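Local coordinates for protein JamJ (Lyngbya majuscula, PDB 5DOZ) that is an NADPH-bound enoyl reductase of a polyketide synthase that probably reduces acyl-carrier-protein-linked enoyl intermediates with formation of a cyclopropane, at residues A[101-106]-A[134-139]; A[107-112]-A[333-338]. One frame throughout, in Å; residues are numbered along the deposited sequence.

Contact 1 (A[101-106]-A[134-139]); sequences MVIGCH and TIPIPF
Ile103, at the end of strand 99-103, places its CA 6.0 Å from the CA of Pro136, near the start of helix 136-149, and no hydrogen bond links the two segments, so the contact rests on apolar side chains. Pro136 fills the middle. Pro136 CB meets Ile103 CG1 at 3.6 Å, and Ile103 CG2, the branch anti to the backbone N (CG1 having chi1 -36°), approaches that CB from the other arm of the fork at 4.0 Å. Further round the ring, Pro136 CG rests 4.1 Å from Met101 CB. The thioether of Met101 runs on to Ile135, with Met101 SD 4.3 Å from Ile135 CB; the bend at chi3 (-74°) carries CE away from that carbon. On the other flank Ile137 reaches in with its far end, CD1 lying 3.7 Å from Ile103 CG2, and the two isoleucines run past each other in opposite directions. Ile137 also touches NADPH, so its side chain bridges Ile103 of the strand and the cofactor. Glu79 OE1 receives a hydrogen bond from Ile137 N. Trp292 of helix 287-293 packs on both Met101 and Ile135, and Tyr288 on Ile103; the strand itself is paired with strands 79-87 and 120-122, while helix 136-149 leans through Pro138 and Phe139 on helix 166-177.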
loop_
_atom_site.group_PDB
_atom_site.type_symbol
_atom_site.label_atom_id
_atom_site.label_comp_id
_atom_site.label_asym_id
_atom_site.label_seq_id
_atom_site.Cartn_x
_atom_site.Cartn_y
_atom_site.Cartn_z
ATOM N N MET A 101 -12.244 -4.443 7.538
ATOM C CA MET A 101 -11.392 -3.722 6.620
ATOM C C MET A 101 -11.569 -4.342 5.240
ATOM O O MET A 101 -11.690 -5.568 5.110
ATOM C CB MET A 101 -9.933 -3.806 7.066
ATOM C CG MET A 101 -9.663 -3.157 8.419
ATOM S SD MET A 101 -8.050 -3.606 9.073
ATOM C CE MET A 101 -8.340 -5.284 9.587
ATOM N N VAL A 102 -11.619 -3.495 4.214
ATOM C CA VAL A 102 -11.664 -3.971 2.840
ATOM C C VAL A 102 -10.259 -3.876 2.264
ATOM O O VAL A 102 -9.541 -2.918 2.535
ATOM C CB VAL A 102 -12.635 -3.156 1.956
ATOM C CG1 VAL A 102 -12.705 -3.759 0.560
ATOM C CG2 VAL A 102 -14.025 -3.090 2.575
ATOM N N ILE A 103 -9.865 -4.884 1.490
ATOM C CA ILE A 103 -8.568 -4.888 0.815
ATOM C C ILE A 103 -8.735 -5.369 -0.623
ATOM O O ILE A 103 -9.273 -6.450 -0.869
ATOM C CB ILE A 103 -7.524 -5.795 1.521
ATOM C CG1 ILE A 103 -7.671 -5.766 3.050
ATOM C CG2 ILE A 103 -6.108 -5.406 1.113
ATOM C CD1 ILE A 103 -8.345 -6.993 3.626
ATOM N N GLY A 104 -8.292 -4.546 -1.566
ATOM C CA GLY A 104 -8.127 -4.974 -2.949
ATOM C C GLY A 104 -9.322 -4.817 -3.866
ATOM O O GLY A 104 -9.376 -5.441 -4.924
ATOM N N CYS A 105 -10.282 -3.989 -3.459
ATOM C CA CYS A 105 -11.392 -3.606 -4.320
ATOM C C CYS A 105 -10.928 -2.458 -5.221
ATOM O O CYS A 105 -9.800 -1.985 -5.087
ATOM C CB CYS A 105 -12.577 -3.167 -3.469
ATOM S SG CYS A 105 -12.209 -1.773 -2.382
ATOM N N HIS A 106 -11.790 -2.020 -6.136
ATOM C CA HIS A 106 -11.451 -0.916 -7.043
ATOM C C HIS A 106 -12.362 0.304 -6.892
ATOM O O HIS A 106 -12.135 1.334 -7.530
ATOM C CB HIS A 106 -11.456 -1.385 -8.502
ATOM C CG HIS A 106 -10.536 -2.534 -8.771
ATOM N ND1 HIS A 106 -9.166 -2.436 -8.644
ATOM C CD2 HIS A 106 -10.789 -3.806 -9.161
ATOM C CE1 HIS A 106 -8.614 -3.600 -8.945
ATOM N NE2 HIS A 106 -9.578 -4.448 -9.265
ATOM N N THR A 134 -5.524 2.717 8.214
ATOM C CA THR A 134 -4.103 2.860 7.861
ATOM C C THR A 134 -3.375 1.519 7.682
ATOM O O THR A 134 -2.167 1.498 7.415
ATOM C CB THR A 134 -3.315 3.679 8.914
ATOM O OG1 THR A 134 -3.187 2.918 10.123
ATOM C CG2 THR A 134 -3.992 5.026 9.212
ATOM N N ILE A 135 -4.098 0.411 7.814
ATOM C CA ILE A 135 -3.466 -0.917 7.883
ATOM C C ILE A 135 -3.339 -1.704 6.558
ATOM O O ILE A 135 -2.235 -2.113 6.205
ATOM C CB ILE A 135 -4.108 -1.800 8.985
ATOM C CG1 ILE A 135 -3.776 -1.231 10.370
ATOM C CG2 ILE A 135 -3.638 -3.250 8.877
ATOM C CD1 ILE A 135 -4.435 -1.970 11.522
ATOM N N PRO A 136 -4.457 -1.917 5.829
ATOM C CA PRO A 136 -4.485 -2.972 4.800
ATOM C C PRO A 136 -3.365 -2.929 3.756
ATOM O O PRO A 136 -2.440 -3.731 3.832
ATOM C CB PRO A 136 -5.861 -2.796 4.153
ATOM C CG PRO A 136 -6.687 -2.166 5.221
ATOM C CD PRO A 136 -5.755 -1.223 5.916
ATOM N N ILE A 137 -3.440 -2.025 2.787
ATOM C CA ILE A 137 -2.417 -1.983 1.738
ATOM C C ILE A 137 -0.980 -1.832 2.271
ATOM O O ILE A 137 -0.108 -2.596 1.868
ATOM C CB ILE A 137 -2.719 -0.934 0.639
ATOM C CG1 ILE A 137 -4.019 -1.268 -0.108
ATOM C CG2 ILE A 137 -1.553 -0.811 -0.334
ATOM C CD1 ILE A 137 -4.181 -2.716 -0.527
ATOM N N PRO A 138 -0.728 -0.864 3.182
ATOM C CA PRO A 138 0.642 -0.710 3.671
ATOM C C PRO A 138 1.208 -1.970 4.327
ATOM O O PRO A 138 2.265 -2.450 3.917
ATOM C CB PRO A 138 0.517 0.424 4.704
ATOM C CG PRO A 138 -0.655 1.210 4.239
ATOM C CD PRO A 138 -1.619 0.148 3.784
ATOM N N PHE A 139 0.509 -2.496 5.330
ATOM C CA PHE A 139 0.994 -3.652 6.077
ATOM C C PHE A 139 0.962 -4.971 5.311
ATOM O O PHE A 139 1.884 -5.771 5.447
ATOM C CB PHE A 139 0.294 -3.770 7.435
ATOM C CG PHE A 139 0.903 -2.893 8.495
ATOM C CD1 PHE A 139 2.006 -3.331 9.225
ATOM C CD2 PHE A 139 0.387 -1.629 8.755
ATOM C CE1 PHE A 139 2.576 -2.525 10.206
ATOM C CE2 PHE A 139 0.950 -0.820 9.730
ATOM C CZ PHE A 139 2.047 -1.268 10.458
#

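Contact 2 (A[107-112]-A[333-338]); sequences DAFSSF and VVVTMP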
loop_
_atom_site.group_PDB
_atom_site.type_symbol
_atom_site.label_atom_id
_atom_site.label_comp_id
_atom_site.label_asym_id
_atom_site.label_seq_id
_atom_site.Cartn_x
_atom_site.Cartn_y
_atom_site.Cartn_z
ATOM N N ASP A 107 -13.372 0.199 -6.035
ATOM C CA ASP A 107 -14.377 1.250 -5.907
ATOM C C ASP A 107 -14.699 1.631 -4.462
ATOM O O ASP A 107 -15.860 1.892 -4.132
ATOM C CB ASP A 107 -15.660 0.848 -6.656
ATOM C CG ASP A 107 -16.188 -0.509 -6.232
ATOM O OD1 ASP A 107 -15.589 -1.147 -5.333
ATOM O OD2 ASP A 107 -17.211 -0.943 -6.804
ATOM N N ALA A 108 -13.677 1.684 -3.611
ATOM C CA ALA A 108 -13.880 1.983 -2.192
ATOM C C ALA A 108 -14.448 3.386 -1.950
ATOM O O ALA A 108 -15.153 3.606 -0.955
ATOM C CB ALA A 108 -12.597 1.774 -1.398
ATOM N N PHE A 109 -14.148 4.321 -2.855
ATOM C CA PHE A 109 -14.720 5.673 -2.787
ATOM C C PHE A 109 -16.164 5.693 -3.296
ATOM O O PHE A 109 -16.493 6.345 -4.291
ATOM C CB PHE A 109 -13.843 6.697 -3.526
ATOM C CG PHE A 109 -12.610 7.115 -2.761
ATOM C CD1 PHE A 109 -12.719 7.844 -1.573
ATOM C CD2 PHE A 109 -11.335 6.807 -3.242
ATOM C CE1 PHE A 109 -11.580 8.243 -0.876
ATOM C CE2 PHE A 109 -10.194 7.201 -2.549
ATOM C CZ PHE A 109 -10.316 7.919 -1.367
ATOM N N SER A 110 -17.006 4.955 -2.586
ATOM C CA SER A 110 -18.434 4.844 -2.846
ATOM C C SER A 110 -19.069 4.725 -1.479
ATOM O O SER A 110 -18.397 4.333 -0.528
ATOM C CB SER A 110 -18.737 3.571 -3.645
ATOM O OG SER A 110 -17.897 3.455 -4.781
ATOM N N SER A 111 -20.354 5.046 -1.369
ATOM C CA SER A 111 -21.080 4.874 -0.108
ATOM C C SER A 111 -21.178 3.406 0.314
ATOM O O SER A 111 -21.142 3.087 1.508
ATOM C CB SER A 111 -22.479 5.478 -0.215
ATOM O OG SER A 111 -22.413 6.888 -0.276
ATOM N N PHE A 112 -21.315 2.529 -0.677
ATOM C CA PHE A 112 -21.457 1.100 -0.455
ATOM C C PHE A 112 -20.697 0.362 -1.545
ATOM O O PHE A 112 -20.672 0.795 -2.697
ATOM C CB PHE A 112 -22.937 0.682 -0.495
ATOM C CG PHE A 112 -23.749 1.169 0.679
ATOM C CD1 PHE A 112 -24.225 2.480 0.730
ATOM C CD2 PHE A 112 -24.073 0.308 1.723
ATOM C CE1 PHE A 112 -24.974 2.929 1.810
ATOM C CE2 PHE A 112 -24.834 0.748 2.800
ATOM C CZ PHE A 112 -25.283 2.058 2.848
ATOM N N VAL A 333 -3.127 9.213 4.309
ATOM C CA VAL A 333 -4.130 10.253 4.090
ATOM C C VAL A 333 -5.488 9.565 3.966
ATOM O O VAL A 333 -5.699 8.760 3.051
ATOM C CB VAL A 333 -3.827 11.076 2.819
ATOM C CG1 VAL A 333 -4.901 12.130 2.582
ATOM C CG2 VAL A 333 -2.448 11.718 2.906
ATOM N N VAL A 334 -6.399 9.882 4.887
ATOM C CA VAL A 334 -7.653 9.131 5.039
ATOM C C VAL A 334 -8.879 10.033 4.903
ATOM O O VAL A 334 -8.963 11.081 5.544
ATOM C CB VAL A 334 -7.709 8.396 6.403
ATOM C CG1 VAL A 334 -8.939 7.492 6.494
ATOM C CG2 VAL A 334 -6.437 7.586 6.642
ATOM N N VAL A 335 -9.822 9.613 4.061
ATOM C CA VAL A 335 -11.066 10.336 3.855
ATOM C C VAL A 335 -12.203 9.676 4.633
ATOM O O VAL A 335 -12.417 8.469 4.521
ATOM C CB VAL A 335 -11.442 10.406 2.357
ATOM C CG1 VAL A 335 -12.793 11.082 2.171
ATOM C CG2 VAL A 335 -10.373 11.143 1.557
ATOM N N THR A 336 -12.921 10.472 5.419
ATOM C CA THR A 336 -14.138 10.015 6.089
ATOM C C THR A 336 -15.324 10.140 5.140
ATOM O O THR A 336 -15.411 11.099 4.376
ATOM C CB THR A 336 -14.437 10.844 7.352
ATOM O OG1 THR A 336 -14.557 12.228 6.997
ATOM C CG2 THR A 336 -13.326 10.683 8.378
ATOM N N MET A 337 -16.236 9.171 5.192
ATOM C CA MET A 337 -17.423 9.195 4.337
ATOM C C MET A 337 -18.655 9.727 5.085
ATOM O O MET A 337 -18.699 9.670 6.320
ATOM C CB MET A 337 -17.685 7.806 3.738
ATOM C CG MET A 337 -16.554 7.300 2.848
ATOM S SD MET A 337 -16.365 8.206 1.297
ATOM C CE MET A 337 -17.783 7.575 0.403
ATOM N N PRO A 338 -19.646 10.268 4.342
ATOM C CA PRO A 338 -20.880 10.784 4.942
ATOM C C PRO A 338 -21.934 9.704 5.203
ATOM O O PRO A 338 -21.593 8.566 5.535
ATOM C CB PRO A 338 -21.394 11.763 3.888
ATOM C CG PRO A 338 -20.916 11.191 2.594
ATOM C CD PRO A 338 -19.579 10.563 2.897
#
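Met337 and Phe109 supply most of the buried surface, Val335 the next largest share, and they meet the opposite segment in two separate patches. In the first, the methyl end of Met337 lies over the flat face of the peptide joining Ser110 to Ser111. Met337 CE stands 3.4 Å from Ser110 O and 4.0 Å from Ser111 N, almost straight above the carbonyl oxygen. Bends at chi2 (-69°) and chi3 (-74°) curl the thioether and deliver the methyl to the loop. The backbones remain well apart, the closest CA pair being Ser111 and Met337 at 7.2 Å, and no hydrogen bond crosses.

The second patch is aromatic on aliphatic. Phe109 presents an edge of its ring: Phe109 CE1 is 3.9 Å from Val335 CB and 4.0 Å from Val335 CG2. Because Val335 CB lies near the ring plane, this is an edge contact and not packing on the ring face; the two side chains cross at about a right angle.

The loop is shaped by its own bonds. Phe109 is the centre of an inverse gamma turn, with a weak bond from Ser110 N to Ala108 O, and Ser110 OG donates to Asp107 O at 2.6 Å, the donor tilted 30° from the carbonyl plane; Gln10 NE2 also bonds to that hydroxyl. Ser111 OG is bonded to Val9 N. Ile317 of helix 317-326 touches both Phe109 and Val335, and Val44 of strand 37-45 packs on Phe109. The arrangement is characteristic of medium-chain dehydrogenase/reductase folds, where the chain, after completing the Rossmann domain, returns to the GroES-like catalytic domain and its C-terminal strand joins that domain's sheet.

In the fold
From the N terminus, the chain runs along strand 99-103 into residues 101-106 and directly on into 107-112, the first halves of contacts 1 and 2. Contact 1 closes a short loop of 27 intervening residues, containing strands 112-115 and 120-122 and helix 129-132. Contact 2 closes a long one of 220 residues that takes in the whole six-stranded parallel sheet. Because 107-112 lies inside the loop of contact 1 while its partner 333-338 lies beyond 134-139, the two closures cross along the chain. Their centres lie 13 Å apart, and both reach the mixed sheet: contact 1 joins it to the cofactor-lining helix 136-149, contact 2 joins its connecting loop to the C-terminal strand 332-336.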